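Local coordinates for sulfate adenylyltransferase (Allochromatium vinosum, PDB 4DNX), which catalyses the transfer of the adenylyl group of ATP to sulfate, giving adenosine 5'-phosphosulfate and diphosphate, at residues M128-T132 with V146-N150; Y271-E276 with A299-Y305. All blocks are in the same frame, centred on the assembly; numbering follows the deposited sequence.

Contact 1: residues M128-T132 with V146-N150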
ATOM      1  N   MET A 128     -15.947 -34.755   3.452  1.00 22.62           N
ATOM      2  CA  MET A 128     -16.115 -33.497   4.203  1.00 23.23           C
ATOM      3  C   MET A 128     -15.833 -33.704   5.672  1.00 22.63           C
ATOM      4  O   MET A 128     -15.100 -32.890   6.261  1.00 21.04           O
ATOM      5  CB  MET A 128     -17.505 -32.867   4.049  1.00 23.88           C
ATOM      6  CG  MET A 128     -17.711 -32.146   2.736  1.00 25.15           C
ATOM      7  SD  MET A 128     -16.618 -30.726   2.399  1.00 25.11           S
ATOM      8  CE  MET A 128     -17.212 -29.460   3.508  1.00 23.95           C
ATOM      9  N   ALA A 129     -16.389 -34.766   6.234  1.00 24.34           N
ATOM     10  CA  ALA A 129     -16.190 -35.099   7.665  1.00 25.15           C
ATOM     11  C   ALA A 129     -14.716 -35.349   7.966  1.00 25.79           C
ATOM     12  O   ALA A 129     -14.230 -34.938   9.035  1.00 25.83           O
ATOM     13  CB  ALA A 129     -17.043 -36.302   8.098  1.00 27.23           C
ATOM     14  N   LEU A 130     -14.026 -36.045   7.055  1.00 25.12           N
ATOM     15  CA  LEU A 130     -12.606 -36.347   7.256  1.00 26.04           C
ATOM     16  C   LEU A 130     -11.814 -35.031   7.283  1.00 23.72           C
ATOM     17  O   LEU A 130     -11.018 -34.778   8.206  1.00 23.60           O
ATOM     18  CB  LEU A 130     -12.072 -37.283   6.159  1.00 27.75           C
ATOM     19  CG  LEU A 130     -10.587 -37.688   6.182  1.00 29.72           C
ATOM     20  CD1 LEU A 130     -10.188 -38.235   7.531  1.00 30.36           C
ATOM     21  CD2 LEU A 130     -10.310 -38.732   5.097  1.00 30.59           C
ATOM     22  N   MET A 131     -12.068 -34.161   6.301  1.00 20.82           N
ATOM     23  CA  MET A 131     -11.322 -32.877   6.224  1.00 19.63           C
ATOM     24  C   MET A 131     -11.662 -31.976   7.436  1.00 19.74           C
ATOM     25  O   MET A 131     -10.771 -31.357   8.000  1.00 19.22           O
ATOM     26  CB  MET A 131     -11.600 -32.129   4.894  1.00 19.86           C
ATOM     27  CG  MET A 131     -10.969 -32.807   3.652  1.00 20.40           C
ATOM     28  SD  MET A 131     -11.035 -31.876   2.156  1.00 21.39           S
ATOM     29  CE  MET A 131     -12.792 -32.045   1.714  1.00 21.09           C
ATOM     30  N   THR A 132     -12.943 -31.939   7.835  1.00 19.47           N
ATOM     31  CA  THR A 132     -13.406 -31.139   8.974  1.00 19.25           C
ATOM     32  C   THR A 132     -12.724 -31.568  10.285  1.00 20.08           C
ATOM     33  O   THR A 132     -12.130 -30.717  10.966  1.00 19.50           O
ATOM     34  CB  THR A 132     -14.946 -31.283   9.141  1.00 20.44           C
ATOM     35  OG1 THR A 132     -15.569 -30.691   7.999  1.00 19.48           O
ATOM     36  CG2 THR A 132     -15.428 -30.572  10.377  1.00 20.33           C
ATOM     37  N   VAL A 146     -15.842 -24.875  11.636  1.00 16.70           N
ATOM     38  CA  VAL A 146     -16.534 -26.078  11.147  1.00 17.32           C
ATOM     39  C   VAL A 146     -17.805 -25.667  10.371  1.00 18.17           C
ATOM     40  O   VAL A 146     -18.058 -26.185   9.250  1.00 18.02           O
ATOM     41  CB  VAL A 146     -16.894 -27.013  12.332  1.00 19.23           C
ATOM     42  CG1 VAL A 146     -17.917 -28.079  11.930  1.00 19.77           C
ATOM     43  CG2 VAL A 146     -15.615 -27.688  12.893  1.00 19.55           C
ATOM     44  N   GLU A 147     -18.578 -24.757  10.957  1.00 18.29           N
ATOM     45  CA  GLU A 147     -19.888 -24.375  10.378  1.00 19.60           C
ATOM     46  C   GLU A 147     -19.669 -23.700   9.021  1.00 18.00           C
ATOM     47  O   GLU A 147     -20.317 -24.060   8.043  1.00 19.13           O
ATOM     48  CB  GLU A 147     -20.671 -23.457  11.312  1.00 22.63           C
ATOM     49  CG  GLU A 147     -22.088 -23.111  10.812  1.00 28.75           C
ATOM     50  CD  GLU A 147     -22.790 -22.112  11.724  1.00 37.83           C
ATOM     51  OE1 GLU A 147     -23.769 -22.495  12.402  1.00 48.68           O
ATOM     52  OE2 GLU A 147     -22.348 -20.934  11.789  1.00 45.65           O
ATOM     53  N   THR A 148     -18.743 -22.751   8.947  1.00 17.43           N
ATOM     54  CA  THR A 148     -18.439 -22.073   7.680  1.00 16.80           C
ATOM     55  C   THR A 148     -17.980 -23.050   6.619  1.00 17.62           C
ATOM     56  O   THR A 148     -18.436 -23.007   5.467  1.00 17.38           O
ATOM     57  CB  THR A 148     -17.358 -20.950   7.910  1.00 16.70           C
ATOM     58  OG1 THR A 148     -17.938 -19.950   8.760  1.00 17.96           O
ATOM     59  CG2 THR A 148     -16.863 -20.329   6.579  1.00 16.87           C
ATOM     60  N   PHE A 149     -17.062 -23.950   6.995  1.00 16.09           N
ATOM     61  CA  PHE A 149     -16.461 -24.858   6.007  1.00 16.47           C
ATOM     62  C   PHE A 149     -17.553 -25.728   5.386  1.00 17.63           C
ATOM     63  O   PHE A 149     -17.537 -25.994   4.178  1.00 17.63           O
ATOM     64  CB  PHE A 149     -15.385 -25.742   6.708  1.00 17.10           C
ATOM     65  CG  PHE A 149     -14.637 -26.689   5.776  1.00 17.49           C
ATOM     66  CD1 PHE A 149     -13.861 -26.183   4.728  1.00 17.98           C
ATOM     67  CD2 PHE A 149     -14.731 -28.075   5.943  1.00 19.49           C
ATOM     68  CE1 PHE A 149     -13.161 -27.068   3.850  1.00 19.43           C
ATOM     69  CE2 PHE A 149     -14.045 -28.964   5.088  1.00 20.89           C
ATOM     70  CZ  PHE A 149     -13.253 -28.437   4.048  1.00 19.42           C
ATOM     71  N   ASN A 150     -18.500 -26.133   6.220  1.00 17.67           N
ATOM     72  CA  ASN A 150     -19.536 -27.065   5.803  1.00 18.21           C
ATOM     73  C   ASN A 150     -20.772 -26.366   5.240  1.00 19.11           C
ATOM     74  O   ASN A 150     -21.794 -27.026   4.958  1.00 20.28           O
ATOM     75  CB  ASN A 150     -19.917 -27.971   6.984  1.00 20.36           C
ATOM     76  CG  ASN A 150     -18.887 -29.064   7.203  1.00 20.94           C
ATOM     77  OD1 ASN A 150     -18.934 -30.109   6.559  1.00 22.41           O
ATOM     78  ND2 ASN A 150     -17.930 -28.811   8.084  1.00 21.08           N
TER

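Contact 2: residues Y271-E276 with A299-Y305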
ATOM      1  N   TYR A 271     -10.501 -20.102  13.075  1.00 15.13           N
ATOM      2  CA  TYR A 271     -10.695 -20.527  14.457  1.00 17.69           C
ATOM      3  C   TYR A 271     -10.184 -21.958  14.704  1.00 16.98           C
ATOM      4  O   TYR A 271     -10.761 -22.675  15.507  1.00 18.69           O
ATOM      5  CB  TYR A 271     -12.174 -20.426  14.880  1.00 21.36           C
ATOM      6  CG  TYR A 271     -12.798 -19.044  14.726  1.00 24.60           C
ATOM      7  CD1 TYR A 271     -12.718 -18.097  15.749  1.00 27.61           C
ATOM      8  CD2 TYR A 271     -13.503 -18.710  13.568  1.00 26.17           C
ATOM      9  CE1 TYR A 271     -13.316 -16.820  15.602  1.00 30.64           C
ATOM     10  CE2 TYR A 271     -14.080 -17.455  13.407  1.00 29.01           C
ATOM     11  CZ  TYR A 271     -13.985 -16.519  14.416  1.00 32.06           C
ATOM     12  OH  TYR A 271     -14.584 -15.292  14.229  1.00 37.96           O
ATOM     13  N   ALA A 272      -9.091 -22.343  14.047  1.00 16.23           N
ATOM     14  CA  ALA A 272      -8.620 -23.742  14.041  1.00 16.75           C
ATOM     15  C   ALA A 272      -7.413 -23.993  14.938  1.00 17.45           C
ATOM     16  O   ALA A 272      -6.768 -25.060  14.883  1.00 18.53           O
ATOM     17  CB  ALA A 272      -8.352 -24.193  12.578  1.00 16.05           C
ATOM     18  N   GLY A 273      -7.116 -23.022  15.800  1.00 16.70           N
ATOM     19  CA  GLY A 273      -6.115 -23.239  16.871  1.00 16.89           C
ATOM     20  C   GLY A 273      -4.784 -23.711  16.318  1.00 16.47           C
ATOM     21  O   GLY A 273      -4.231 -23.048  15.413  1.00 15.63           O
ATOM     22  N   PRO A 274      -4.272 -24.829  16.839  1.00 18.50           N
ATOM     23  CA  PRO A 274      -2.945 -25.315  16.440  1.00 19.39           C
ATOM     24  C   PRO A 274      -2.787 -25.464  14.926  1.00 18.29           C
ATOM     25  O   PRO A 274      -1.746 -25.079  14.365  1.00 17.23           O
ATOM     26  CB  PRO A 274      -2.815 -26.658  17.134  1.00 21.41           C
ATOM     27  CG  PRO A 274      -3.806 -26.633  18.282  1.00 22.49           C
ATOM     28  CD  PRO A 274      -4.863 -25.620  17.944  1.00 20.57           C
ATOM     29  N   ARG A 275      -3.782 -26.021  14.232  1.00 17.28           N
ATOM     30  CA  ARG A 275      -3.625 -26.051  12.764  1.00 17.68           C
ATOM     31  C   ARG A 275      -3.496 -24.663  12.076  1.00 16.36           C
ATOM     32  O   ARG A 275      -2.735 -24.509  11.100  1.00 15.63           O
ATOM     33  CB  ARG A 275      -4.719 -26.856  12.094  1.00 18.11           C
ATOM     34  CG  ARG A 275      -4.474 -27.028  10.571  1.00 21.24           C
ATOM     35  CD  ARG A 275      -3.226 -27.944  10.247  1.00 23.36           C
ATOM     36  NE  ARG A 275      -3.499 -29.318  10.598  1.00 21.79           N
ATOM     37  CZ  ARG A 275      -3.906 -30.249   9.724  1.00 21.17           C
ATOM     38  NH1 ARG A 275      -3.989 -29.978   8.432  1.00 18.80           N
ATOM     39  NH2 ARG A 275      -4.192 -31.454  10.146  1.00 22.40           N
ATOM     40  N   GLU A 276      -4.221 -23.664  12.578  1.00 16.09           N
ATOM     41  CA  GLU A 276      -4.170 -22.342  12.009  1.00 14.81           C
ATOM     42  C   GLU A 276      -2.836 -21.674  12.359  1.00 14.50           C
ATOM     43  O   GLU A 276      -2.319 -20.893  11.562  1.00 14.93           O
ATOM     44  CB  GLU A 276      -5.355 -21.501  12.484  1.00 15.90           C
ATOM     45  CG  GLU A 276      -5.457 -20.171  11.793  1.00 15.94           C
ATOM     46  CD  GLU A 276      -6.827 -19.545  11.926  1.00 16.36           C
ATOM     47  OE1 GLU A 276      -7.521 -19.943  12.886  1.00 17.08           O
ATOM     48  OE2 GLU A 276      -7.178 -18.676  11.084  1.00 18.00           O
ATOM     49  N   ALA A 299      -5.138 -18.551  18.184  1.00 15.88           N
ATOM     50  CA  ALA A 299      -6.145 -18.819  17.125  1.00 17.97           C
ATOM     51  C   ALA A 299      -7.289 -19.743  17.580  1.00 18.55           C
ATOM     52  O   ALA A 299      -7.988 -20.342  16.742  1.00 20.51           O
ATOM     53  CB  ALA A 299      -5.459 -19.390  15.872  1.00 17.15           C
ATOM     54  N   GLY A 300      -7.490 -19.834  18.882  1.00 18.62           N
ATOM     55  CA  GLY A 300      -8.470 -20.767  19.470  1.00 19.65           C
ATOM     56  C   GLY A 300      -9.887 -20.226  19.525  1.00 21.01           C
ATOM     57  O   GLY A 300     -10.148 -19.061  19.182  1.00 20.33           O
ATOM     58  N   VAL A 301     -10.795 -21.117  19.892  1.00 22.12           N
ATOM     59  CA  VAL A 301     -12.212 -20.802  20.155  1.00 22.65           C
ATOM     60  C   VAL A 301     -12.706 -21.845  21.139  1.00 23.99           C
ATOM     61  O   VAL A 301     -12.188 -22.971  21.162  1.00 22.54           O
ATOM     62  CB  VAL A 301     -13.045 -20.791  18.825  1.00 23.84           C
ATOM     63  CG1 VAL A 301     -13.094 -22.148  18.169  1.00 23.17           C
ATOM     64  CG2 VAL A 301     -14.431 -20.207  19.029  1.00 25.39           C
ATOM     65  N   GLY A 302     -13.682 -21.472  21.974  1.00 25.59           N
ATOM     66  CA  GLY A 302     -14.345 -22.423  22.877  1.00 28.03           C
ATOM     67  C   GLY A 302     -13.345 -23.187  23.727  1.00 29.03           C
ATOM     68  O   GLY A 302     -12.350 -22.614  24.194  1.00 30.04           O
ATOM     69  N   ASP A 303     -13.562 -24.492  23.862  1.00 30.64           N
ATOM     70  CA  ASP A 303     -12.709 -25.326  24.700  1.00 31.05           C
ATOM     71  C   ASP A 303     -12.030 -26.470  23.943  1.00 28.94           C
ATOM     72  O   ASP A 303     -11.625 -27.454  24.538  1.00 29.78           O
ATOM     73  CB  ASP A 303     -13.530 -25.863  25.897  1.00 38.79           C
ATOM     74  CG  ASP A 303     -12.905 -25.513  27.225  1.00 46.34           C
ATOM     75  OD1 ASP A 303     -12.349 -24.387  27.358  1.00 52.13           O
ATOM     76  OD2 ASP A 303     -12.962 -26.369  28.142  1.00 56.42           O
ATOM     77  N   TYR A 304     -11.896 -26.340  22.625  1.00 26.86           N
ATOM     78  CA  TYR A 304     -11.443 -27.456  21.797  1.00 26.69           C
ATOM     79  C   TYR A 304      -9.961 -27.768  21.899  1.00 26.35           C
ATOM     80  O   TYR A 304      -9.578 -28.907  21.678  1.00 27.27           O
ATOM     81  CB  TYR A 304     -11.785 -27.230  20.318  1.00 25.80           C
ATOM     82  CG  TYR A 304     -13.234 -26.962  20.105  1.00 25.68           C
ATOM     83  CD1 TYR A 304     -14.171 -28.010  20.130  1.00 28.51           C
ATOM     84  CD2 TYR A 304     -13.690 -25.663  19.914  1.00 25.71           C
ATOM     85  CE1 TYR A 304     -15.509 -27.755  19.953  1.00 29.78           C
ATOM     86  CE2 TYR A 304     -15.051 -25.394  19.736  1.00 26.10           C
ATOM     87  CZ  TYR A 304     -15.939 -26.444  19.742  1.00 28.95           C
ATOM     88  OH  TYR A 304     -17.282 -26.201  19.561  1.00 29.39           O
ATOM     89  N   TYR A 305      -9.136 -26.768  22.215  1.00 24.11           N
ATOM     90  CA  TYR A 305      -7.689 -26.927  22.190  1.00 22.98           C
ATOM     91  C   TYR A 305      -7.033 -26.695  23.559  1.00 23.68           C
ATOM     92  O   TYR A 305      -7.521 -25.930  24.392  1.00 23.59           O
ATOM     93  CB  TYR A 305      -7.070 -25.989  21.132  1.00 20.59           C
ATOM     94  CG  TYR A 305      -7.866 -25.942  19.843  1.00 19.98           C
ATOM     95  CD1 TYR A 305      -8.046 -27.098  19.063  1.00 21.11           C
ATOM     96  CD2 TYR A 305      -8.488 -24.767  19.431  1.00 19.17           C
ATOM     97  CE1 TYR A 305      -8.802 -27.076  17.875  1.00 19.61           C
ATOM     98  CE2 TYR A 305      -9.248 -24.736  18.232  1.00 19.10           C
ATOM     99  CZ  TYR A 305      -9.412 -25.913  17.484  1.00 19.94           C
ATOM    100  OH  TYR A 305     -10.156 -25.891  16.337  1.00 19.67           O
TER

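Contact 1: residues M128-T132 with V146-N150
F149 and N150 at the end of helix 144-149 meet M128, M131 and T132, which lie along one side of helix 125-136. The tight part surrounds the F149 ring. M128, bent at chi2 (-62°) and chi3 (-72°), curls its thioether back so that the methyl CE approaches the ring obliquely and off-centre, 4.0 Å from its centroid, as a CH-pi contact; SD stands obliquely at 4.8 Å from the same centroid, a Met-aromatic contact. M131, whose side chain also touches A64, L65 and A68 of helix 61-70, adds its CB, 4.0 Å from F149 CE2, and T132 OG1 lies in the ring plane at the edge, 3.4 Å from F149 CD2. Beside it T132 CG2 meets V146 CG2 at 3.8 Å. The T132 hydroxyl is also the polar centre of the contact. Its proton goes to M128 O, one turn earlier and also the acceptor of T132 N, which leaves OG1 to accept from N150 ND2 at 3.0 Å along a nearly straight bond (162°) lying in the amide plane. The second N-H of the same amide turns back to V146 O at 2.9 Å. An aspartate here would probably leave T132 OG1 without the amide donor and V146 O with the backbone N of that residue alone. Toward solvent the contact thins at N150, which is partly exposed. The arrangement is a small helix-helix packing within the PUA-like domain, with an asparagine just past a helix C-terminus tying that end to the neighbouring helix.

Contact 2: residues Y271-E276 with A299-Y305
Y305 keeps its CG beside the backbone N (chi1 -42°), and this lays its ring against the turn that starts helix 274-287. P274 CD lies over one face, toward the rim and 3.6 Å from Y305 CG, and G273 CA covers the same face, 4.1 Å from the ring centroid; both are CH-pi contacts. Y304 CB backs the opposite face, so the ring is sandwiched. In the ring plane Y271 O approaches the edge, while the phenol OH is hydrogen-bonded to Y136 and H143. V301 has CG1 between its backbone N and carbonyl carbon (chi1 64°), where it packs 3.8 Å from Y271 CB. The backbones are joined by G273 N, which donates to A299 O at 3.0 Å from well above the carbonyl plane, with a bent N-H angle of 144°. Beside it E276 OE1 accepts from A272 N at 3.1 Å and touches A299 CB at 3.7 Å; its other oxygen, OE2, takes L270 N. G273 has a positive phi, and a CB there would run into Y305 CD2 and P274 CD. The arrangement is a helix N-terminus, with G273 at the N-cap, held against the loop that follows strand 291-294 of the Rossmann-like ATP-sulfurylase domain.

Contact 1 is the more buried of the two, joining two helices of the PUA-like domain, whereas contact 2 is partly buried and sets a helix start against an irregular loop in the ATP-sulfurylase domain. Their chemistry follows: side chains carry contact 1, with a side-chain amide bonded to a hydroxyl, while a backbone hydrogen bond and an aromatic face packed on glycine and proline dominate contact 2. Their centres are 14 Å apart, with nearest atoms about 7 Å apart. Still, the two are linked through Y136, at the end of helix 125-136, and the loop residue H143, just before helix 144-149, while P144 of that helix touches Y271 and V301.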